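Local atomic coordinates of aminotransferase TlmJ (Streptoalloteichus hindustanus, PDB entry 5UID), a protein that probably catalyses pyridoxal 5'-phosphate-dependent amino-group transfer, as a member of the DegT/DnrJ/EryC1 aminotransferase family. Residues 84-92 and 328-339; 153-163 and 172-183. All blocks are in the same frame, centred on the assembly; numbering follows the deposited sequence.

Interaction 1. Residues 84-92 and 328-339; sequences SISFVGAAN and FRYAPLHLVSAY. With SO4 (sulfate ion), chain E.
S84 is gripped by two successive residues of the 328-339 loop. Its carbonyl O takes the N-H of L333 at 3.0 Å in an almost straight bond (175°). Its OG, turned anti to the backbone N (chi1 -178°), accepts from H334 N at 3.2 Å and also meets the edge of the imidazole. There OG and H334 ND1 lie 2.5 Å apart, a very short hydrogen bond in which either could donate. L333 fills the tight centre, its CD1 3.7 Å from A91 CB. A91 CB sits over one face of the Y339 ring in a CH-pi contact, while Y339 OH donates to N92 OD1 at 2.8 Å from above the amide's carbonyl plane. Y330 is packed against I85, its O 3.3 Å from I85 CD1, and F87 CD1 approaches Y330 CE2 obliquely at 4.4 Å. The looser side is at A331 and R329, where a water bridges S86 O and A331 O. Partly exposed R329 turns the edge of its guanidinium to a sulfate, probably from the crystallisation liquor. Around the contact, helix 346-354 packs on I85 and P332 through A348 and A352, F103 of strand 100-104 covers A91 and L333, and G242 of the second subunit accepts from N92 ND2.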
# COMPACT_ATOMS: atom_id res chain seq x y z
N SER A 84 22.71 12.33 -1.12
CA SER A 84 21.80 13.22 -1.83
C SER A 84 21.12 12.51 -2.98
O SER A 84 19.96 12.81 -3.31
CB SER A 84 22.54 14.46 -2.32
OG SER A 84 21.66 15.37 -2.96
N ILE A 85 21.81 11.56 -3.60
CA ILE A 85 21.22 10.75 -4.68
C ILE A 85 20.52 9.58 -3.98
O ILE A 85 21.01 8.46 -3.91
CB ILE A 85 22.26 10.29 -5.70
CG1 ILE A 85 23.08 11.49 -6.19
CG2 ILE A 85 21.59 9.57 -6.87
CD1 ILE A 85 22.23 12.60 -6.77
N SER A 86 19.33 9.87 -3.45
CA SER A 86 18.49 8.86 -2.82
C SER A 86 17.06 9.05 -3.29
O SER A 86 16.68 10.12 -3.78
CB SER A 86 18.56 8.92 -1.29
OG SER A 86 19.85 8.57 -0.81
N PHE A 87 16.26 8.00 -3.14
CA PHE A 87 14.85 8.08 -3.47
C PHE A 87 14.14 9.00 -2.48
O PHE A 87 14.45 9.01 -1.29
CB PHE A 87 14.22 6.69 -3.45
CG PHE A 87 12.75 6.69 -3.78
CD1 PHE A 87 12.32 7.00 -5.06
CD2 PHE A 87 11.81 6.37 -2.82
CE1 PHE A 87 10.97 7.00 -5.37
CE2 PHE A 87 10.47 6.36 -3.12
CZ PHE A 87 10.05 6.68 -4.40
N VAL A 88 13.18 9.78 -3.00
CA VAL A 88 12.51 10.79 -2.18
C VAL A 88 11.80 10.15 -0.99
O VAL A 88 11.72 10.75 0.09
CB VAL A 88 11.54 11.62 -3.04
CG1 VAL A 88 10.49 10.72 -3.69
CG2 VAL A 88 10.87 12.71 -2.22
N GLY A 89 11.30 8.92 -1.15
CA GLY A 89 10.62 8.25 -0.06
C GLY A 89 11.53 7.92 1.11
O GLY A 89 11.06 7.83 2.25
N ALA A 90 12.82 7.74 0.85
CA ALA A 90 13.76 7.49 1.93
C ALA A 90 13.92 8.72 2.82
O ALA A 90 13.96 8.60 4.05
CB ALA A 90 15.12 7.05 1.37
N ALA A 91 14.03 9.90 2.21
CA ALA A 91 14.14 11.12 3.00
C ALA A 91 12.83 11.45 3.69
O ALA A 91 12.82 11.94 4.82
CB ALA A 91 14.60 12.28 2.11
N ASN A 92 11.70 11.20 3.02
CA ASN A 92 10.40 11.42 3.64
C ASN A 92 10.20 10.51 4.84
O ASN A 92 9.62 10.92 5.85
CB ASN A 92 9.28 11.21 2.61
CG ASN A 92 9.10 12.40 1.69
OD1 ASN A 92 9.86 13.38 1.75
ND2 ASN A 92 8.11 12.33 0.81
N PHE A 328 16.70 11.24 -15.59
CA PHE A 328 17.75 11.22 -14.59
C PHE A 328 17.18 10.75 -13.26
O PHE A 328 16.13 11.22 -12.82
CB PHE A 328 18.41 12.59 -14.41
CG PHE A 328 19.35 12.65 -13.24
CD1 PHE A 328 20.61 12.08 -13.32
CD2 PHE A 328 18.97 13.26 -12.05
CE1 PHE A 328 21.48 12.13 -12.24
CE2 PHE A 328 19.83 13.31 -10.97
CZ PHE A 328 21.08 12.74 -11.07
N ARG A 329 17.88 9.81 -12.63
CA ARG A 329 17.65 9.40 -11.25
C ARG A 329 18.98 9.42 -10.53
O ARG A 329 20.01 9.09 -11.12
CB ARG A 329 17.04 7.99 -11.18
CG ARG A 329 15.71 7.82 -11.89
CD ARG A 329 14.58 8.50 -11.14
NE ARG A 329 13.28 8.14 -11.70
CZ ARG A 329 12.70 8.79 -12.70
NH1 ARG A 329 11.52 8.40 -13.14
NH2 ARG A 329 13.31 9.84 -13.25
N TYR A 330 18.98 9.83 -9.26
CA TYR A 330 17.82 10.38 -8.57
C TYR A 330 18.08 11.85 -8.31
O TYR A 330 19.21 12.22 -7.95
CB TYR A 330 17.55 9.63 -7.26
CG TYR A 330 17.27 8.16 -7.45
CD1 TYR A 330 18.30 7.24 -7.53
CD2 TYR A 330 15.96 7.69 -7.54
CE1 TYR A 330 18.05 5.89 -7.71
CE2 TYR A 330 15.70 6.34 -7.72
CZ TYR A 330 16.75 5.45 -7.80
OH TYR A 330 16.49 4.11 -7.98
N ALA A 331 17.06 12.69 -8.48
CA ALA A 331 17.23 14.12 -8.30
C ALA A 331 17.87 14.40 -6.94
O ALA A 331 17.50 13.78 -5.94
CB ALA A 331 15.87 14.83 -8.41
N PRO A 332 18.85 15.30 -6.88
CA PRO A 332 19.57 15.52 -5.62
C PRO A 332 18.66 16.12 -4.56
O PRO A 332 18.17 17.24 -4.69
CB PRO A 332 20.69 16.49 -6.02
CG PRO A 332 20.18 17.18 -7.23
CD PRO A 332 19.33 16.18 -7.96
N LEU A 333 18.43 15.35 -3.49
CA LEU A 333 17.49 15.76 -2.45
C LEU A 333 18.03 16.90 -1.60
O LEU A 333 17.24 17.63 -1.00
CB LEU A 333 17.14 14.57 -1.57
CG LEU A 333 16.35 13.45 -2.27
CD1 LEU A 333 16.12 12.29 -1.31
CD2 LEU A 333 15.04 14.00 -2.80
N HIS A 334 19.35 17.09 -1.55
CA HIS A 334 19.90 18.19 -0.77
C HIS A 334 19.59 19.55 -1.39
O HIS A 334 19.87 20.57 -0.76
CB HIS A 334 21.41 18.03 -0.60
CG HIS A 334 22.22 18.50 -1.76
ND1 HIS A 334 22.35 17.77 -2.92
CD2 HIS A 334 22.95 19.62 -1.94
CE1 HIS A 334 23.13 18.42 -3.77
NE2 HIS A 334 23.50 19.55 -3.20
N LEU A 335 19.01 19.58 -2.59
CA LEU A 335 18.55 20.81 -3.21
C LEU A 335 17.04 21.00 -3.08
O LEU A 335 16.51 21.98 -3.60
CB LEU A 335 18.95 20.85 -4.69
CG LEU A 335 20.46 20.75 -4.95
CD1 LEU A 335 20.76 20.83 -6.44
CD2 LEU A 335 21.21 21.83 -4.20
N VAL A 336 16.34 20.07 -2.43
CA VAL A 336 14.92 20.21 -2.17
C VAL A 336 14.75 20.96 -0.85
O VAL A 336 15.18 20.49 0.20
CB VAL A 336 14.22 18.84 -2.12
CG1 VAL A 336 12.73 19.02 -1.87
CG2 VAL A 336 14.47 18.08 -3.41
N SER A 337 14.11 22.13 -0.92
CA SER A 337 14.06 23.03 0.23
C SER A 337 13.26 22.47 1.41
O SER A 337 13.37 23.01 2.51
CB SER A 337 13.48 24.38 -0.19
OG SER A 337 12.21 24.22 -0.80
N ALA A 338 12.47 21.42 1.20
CA ALA A 338 11.62 20.92 2.28
C ALA A 338 12.44 20.29 3.40
O ALA A 338 12.00 20.29 4.56
CB ALA A 338 10.62 19.91 1.73
N TYR A 339 13.63 19.77 3.10
CA TYR A 339 14.43 19.05 4.09
C TYR A 339 15.37 19.97 4.86
O TYR A 339 16.41 19.50 5.35
CB TYR A 339 15.21 17.93 3.41
CG TYR A 339 14.35 17.00 2.58
CD1 TYR A 339 13.38 16.20 3.18
CD2 TYR A 339 14.49 16.94 1.20
CE1 TYR A 339 12.59 15.35 2.43
CE2 TYR A 339 13.70 16.09 0.44
CZ TYR A 339 12.76 15.30 1.06
OH TYR A 339 11.97 14.47 0.30
S SO4 E . 10.45 11.04 -15.42
O1 SO4 E . 11.28 11.01 -16.62
O2 SO4 E . 11.25 11.46 -14.27
O3 SO4 E . 9.90 9.71 -15.18
O4 SO4 E . 9.35 11.99 -15.62
O HOH W 1 15.52 11.93 -5.56

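Interaction 2. Residues 153-163 and 172-183; sequences VPLVEDSACAV and CGTLGDVGVWSF
V156, E157 and D158 run parallel beside V178, G179 and V180, neighbouring strands of the seven-stranded sheet. E157 N donates to V178 O at 2.7 Å, and E157 O accepts from V180 N. V156 and V178 lie side by side on one face; on the other stands E157. Its CB touches V178 O and G173 CA. With CG anti to the carbonyl carbon (chi1 -79°) and the chain extended beyond it, the carboxylate is carried into the 173-176 loop. CD lies 3.2 Å from G173 N. OE1 accepts from G176 N at 2.9 Å on its anti side, and weakly from L175 N. OE2 takes G173 N at 2.7 Å from well above the carboxylate plane, and H133 is its second partner. With an alanine here, the N-H groups of G173 and G176 would probably lose their acceptor and the loop would be freer to shift. Farther along, S159 CB rests over the five-membered ring of W181, 3.7 Å from its centroid. At the other end D177 OD2 receives L155 N through its anti lone pair. A buried carboxylate met by several N-H donors is likely to stay ionised, tying the loop to the strand beside it.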
# COMPACT_ATOMS: atom_id res chain seq x y z
N VAL A 153 26.09 2.36 14.35
CA VAL A 153 24.95 3.00 13.69
C VAL A 153 24.26 1.97 12.81
O VAL A 153 24.92 1.32 12.00
CB VAL A 153 25.40 4.21 12.85
CG1 VAL A 153 24.25 4.75 12.03
CG2 VAL A 153 25.96 5.30 13.76
N PRO A 154 22.94 1.78 12.95
CA PRO A 154 22.24 0.84 12.07
C PRO A 154 22.29 1.29 10.62
O PRO A 154 22.16 2.48 10.31
CB PRO A 154 20.81 0.85 12.61
CG PRO A 154 20.93 1.35 14.02
CD PRO A 154 22.07 2.32 14.00
N LEU A 155 22.49 0.33 9.72
CA LEU A 155 22.58 0.58 8.29
C LEU A 155 21.35 -0.00 7.60
O LEU A 155 21.07 -1.20 7.74
CB LEU A 155 23.86 -0.01 7.70
CG LEU A 155 23.98 0.10 6.19
CD1 LEU A 155 24.01 1.55 5.76
CD2 LEU A 155 25.21 -0.64 5.69
N VAL A 156 20.63 0.84 6.86
CA VAL A 156 19.47 0.42 6.08
C VAL A 156 19.85 0.48 4.61
O VAL A 156 20.35 1.50 4.13
CB VAL A 156 18.25 1.31 6.37
CG1 VAL A 156 17.06 0.86 5.55
CG2 VAL A 156 17.92 1.29 7.86
N GLU A 157 19.60 -0.62 3.90
CA GLU A 157 19.92 -0.72 2.48
C GLU A 157 18.64 -0.61 1.66
O GLU A 157 17.80 -1.51 1.68
CB GLU A 157 20.63 -2.04 2.18
CG GLU A 157 22.10 -2.06 2.52
CD GLU A 157 22.73 -3.40 2.18
OE1 GLU A 157 22.88 -4.23 3.09
OE2 GLU A 157 23.04 -3.62 0.99
N ASP A 158 18.49 0.51 0.96
CA ASP A 158 17.45 0.62 -0.07
C ASP A 158 17.97 -0.13 -1.28
O ASP A 158 18.70 0.40 -2.11
CB ASP A 158 17.14 2.09 -0.38
CG ASP A 158 15.98 2.25 -1.35
OD1 ASP A 158 15.53 1.23 -1.93
OD2 ASP A 158 15.51 3.39 -1.54
N SER A 159 17.58 -1.40 -1.38
CA SER A 159 18.06 -2.30 -2.43
C SER A 159 17.13 -2.33 -3.65
O SER A 159 17.15 -3.32 -4.40
CB SER A 159 18.24 -3.70 -1.87
OG SER A 159 18.96 -3.66 -0.65
N ALA A 160 16.34 -1.28 -3.87
CA ALA A 160 15.39 -1.30 -4.99
C ALA A 160 16.10 -1.35 -6.33
O ALA A 160 15.54 -1.86 -7.31
CB ALA A 160 14.47 -0.09 -4.91
N CYS A 161 17.33 -0.85 -6.41
CA CYS A 161 18.11 -0.91 -7.65
C CYS A 161 18.85 -2.23 -7.82
O CYS A 161 19.36 -2.49 -8.92
CB CYS A 161 19.14 0.22 -7.70
SG CYS A 161 18.50 1.89 -7.47
N ALA A 162 18.92 -3.07 -6.79
CA ALA A 162 19.87 -4.18 -6.76
C ALA A 162 19.19 -5.46 -6.28
O ALA A 162 19.61 -6.09 -5.31
CB ALA A 162 21.06 -3.82 -5.86
N VAL A 163 18.13 -5.86 -6.98
CA VAL A 163 17.39 -7.05 -6.58
C VAL A 163 18.20 -8.32 -6.80
O VAL A 163 17.91 -9.35 -6.16
CB VAL A 163 16.04 -7.11 -7.32
CG1 VAL A 163 16.24 -7.56 -8.77
CG2 VAL A 163 15.06 -8.03 -6.59
N CYS A 172 23.10 -7.90 -2.04
CA CYS A 172 22.85 -6.55 -1.56
C CYS A 172 21.54 -6.51 -0.79
O CYS A 172 20.56 -7.17 -1.16
CB CYS A 172 22.81 -5.56 -2.72
SG CYS A 172 24.39 -5.34 -3.57
N GLY A 173 21.52 -5.76 0.31
CA GLY A 173 20.40 -5.76 1.22
C GLY A 173 20.56 -6.70 2.40
O GLY A 173 19.68 -6.73 3.27
N THR A 174 21.65 -7.47 2.46
CA THR A 174 21.92 -8.37 3.56
C THR A 174 23.21 -8.04 4.30
O THR A 174 23.60 -8.78 5.21
CB THR A 174 21.99 -9.82 3.07
OG1 THR A 174 23.10 -9.97 2.17
CG2 THR A 174 20.70 -10.20 2.34
N LEU A 175 23.89 -6.95 3.94
CA LEU A 175 25.13 -6.58 4.60
C LEU A 175 24.91 -5.62 5.77
O LEU A 175 25.70 -5.62 6.72
CB LEU A 175 26.11 -5.95 3.60
CG LEU A 175 26.96 -6.89 2.75
CD1 LEU A 175 26.13 -7.66 1.74
CD2 LEU A 175 28.06 -6.10 2.05
N GLY A 176 23.86 -4.81 5.71
CA GLY A 176 23.51 -3.92 6.79
C GLY A 176 22.57 -4.59 7.78
O GLY A 176 22.47 -5.81 7.86
N ASP A 177 21.86 -3.75 8.53
CA ASP A 177 20.90 -4.25 9.51
C ASP A 177 19.52 -4.49 8.91
O ASP A 177 18.84 -5.44 9.30
CB ASP A 177 20.81 -3.27 10.68
CG ASP A 177 22.11 -3.15 11.44
OD1 ASP A 177 22.43 -4.06 12.24
OD2 ASP A 177 22.84 -2.16 11.23
N VAL A 178 19.10 -3.64 7.97
CA VAL A 178 17.80 -3.77 7.32
C VAL A 178 17.99 -3.61 5.82
O VAL A 178 18.77 -2.76 5.36
CB VAL A 178 16.79 -2.73 7.85
CG1 VAL A 178 15.43 -2.94 7.21
CG2 VAL A 178 16.68 -2.81 9.38
N GLY A 179 17.29 -4.43 5.05
CA GLY A 179 17.23 -4.28 3.60
C GLY A 179 15.79 -4.13 3.15
O GLY A 179 14.88 -4.75 3.71
N VAL A 180 15.58 -3.27 2.15
CA VAL A 180 14.26 -3.03 1.58
C VAL A 180 14.35 -3.15 0.07
O VAL A 180 15.30 -2.67 -0.55
CB VAL A 180 13.71 -1.64 1.98
CG1 VAL A 180 12.20 -1.60 1.83
CG2 VAL A 180 14.13 -1.26 3.40
N TRP A 181 13.35 -3.80 -0.53
CA TRP A 181 13.27 -3.99 -1.97
C TRP A 181 11.96 -3.44 -2.50
O TRP A 181 10.97 -3.33 -1.77
CB TRP A 181 13.39 -5.47 -2.36
CG TRP A 181 14.76 -6.04 -2.16
CD1 TRP A 181 15.70 -6.27 -3.12
CD2 TRP A 181 15.34 -6.46 -0.92
NE1 TRP A 181 16.83 -6.80 -2.56
CE2 TRP A 181 16.64 -6.93 -1.21
CE3 TRP A 181 14.89 -6.49 0.40
CZ2 TRP A 181 17.49 -7.42 -0.22
CZ3 TRP A 181 15.73 -6.97 1.38
CH2 TRP A 181 17.02 -7.43 1.06
N SER A 182 11.95 -3.10 -3.79
CA SER A 182 10.76 -2.62 -4.48
C SER A 182 10.41 -3.56 -5.62
O SER A 182 11.29 -4.01 -6.36
CB SER A 182 10.95 -1.21 -5.04
OG SER A 182 9.84 -0.87 -5.86
N PHE A 183 9.12 -3.84 -5.76
CA PHE A 183 8.60 -4.62 -6.88
C PHE A 183 7.59 -3.81 -7.68
O PHE A 183 6.66 -4.37 -8.26
CB PHE A 183 7.99 -5.93 -6.39
CG PHE A 183 8.90 -6.73 -5.49
CD1 PHE A 183 10.23 -6.93 -5.82
CD2 PHE A 183 8.42 -7.28 -4.31
CE1 PHE A 183 11.07 -7.67 -4.99
CE2 PHE A 183 9.25 -8.02 -3.47
CZ PHE A 183 10.58 -8.21 -3.82
O HOH W 2 25.42 -1.04 11.58
O HOH W 3 13.97 -4.08 -6.51
O HOH W 4 19.54 -7.78 -3.37

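Overall arrangement
Along the chain, interaction 2 is nested within the loop closed by interaction 1, and their centres lie about 17 Å apart. They meet at two points: Y330 OH packs 3.0 Å from C161 SG, and F87 CB lies 4.0 Å from D158 OD2. Both contacts reach the cofactor carried by the lysine at position 187. From interaction 1, Y330 OH is hydrogen-bonded to its O3; from interaction 2, S182 OG binds the phosphate oxygen OP2. D158 OD2 lies close to the pyridine nitrogen N1, consistent with the aspartate that fold type I enzymes place there. The sheet strands and the 328-339 loop thus both contribute groups to the cofactor site.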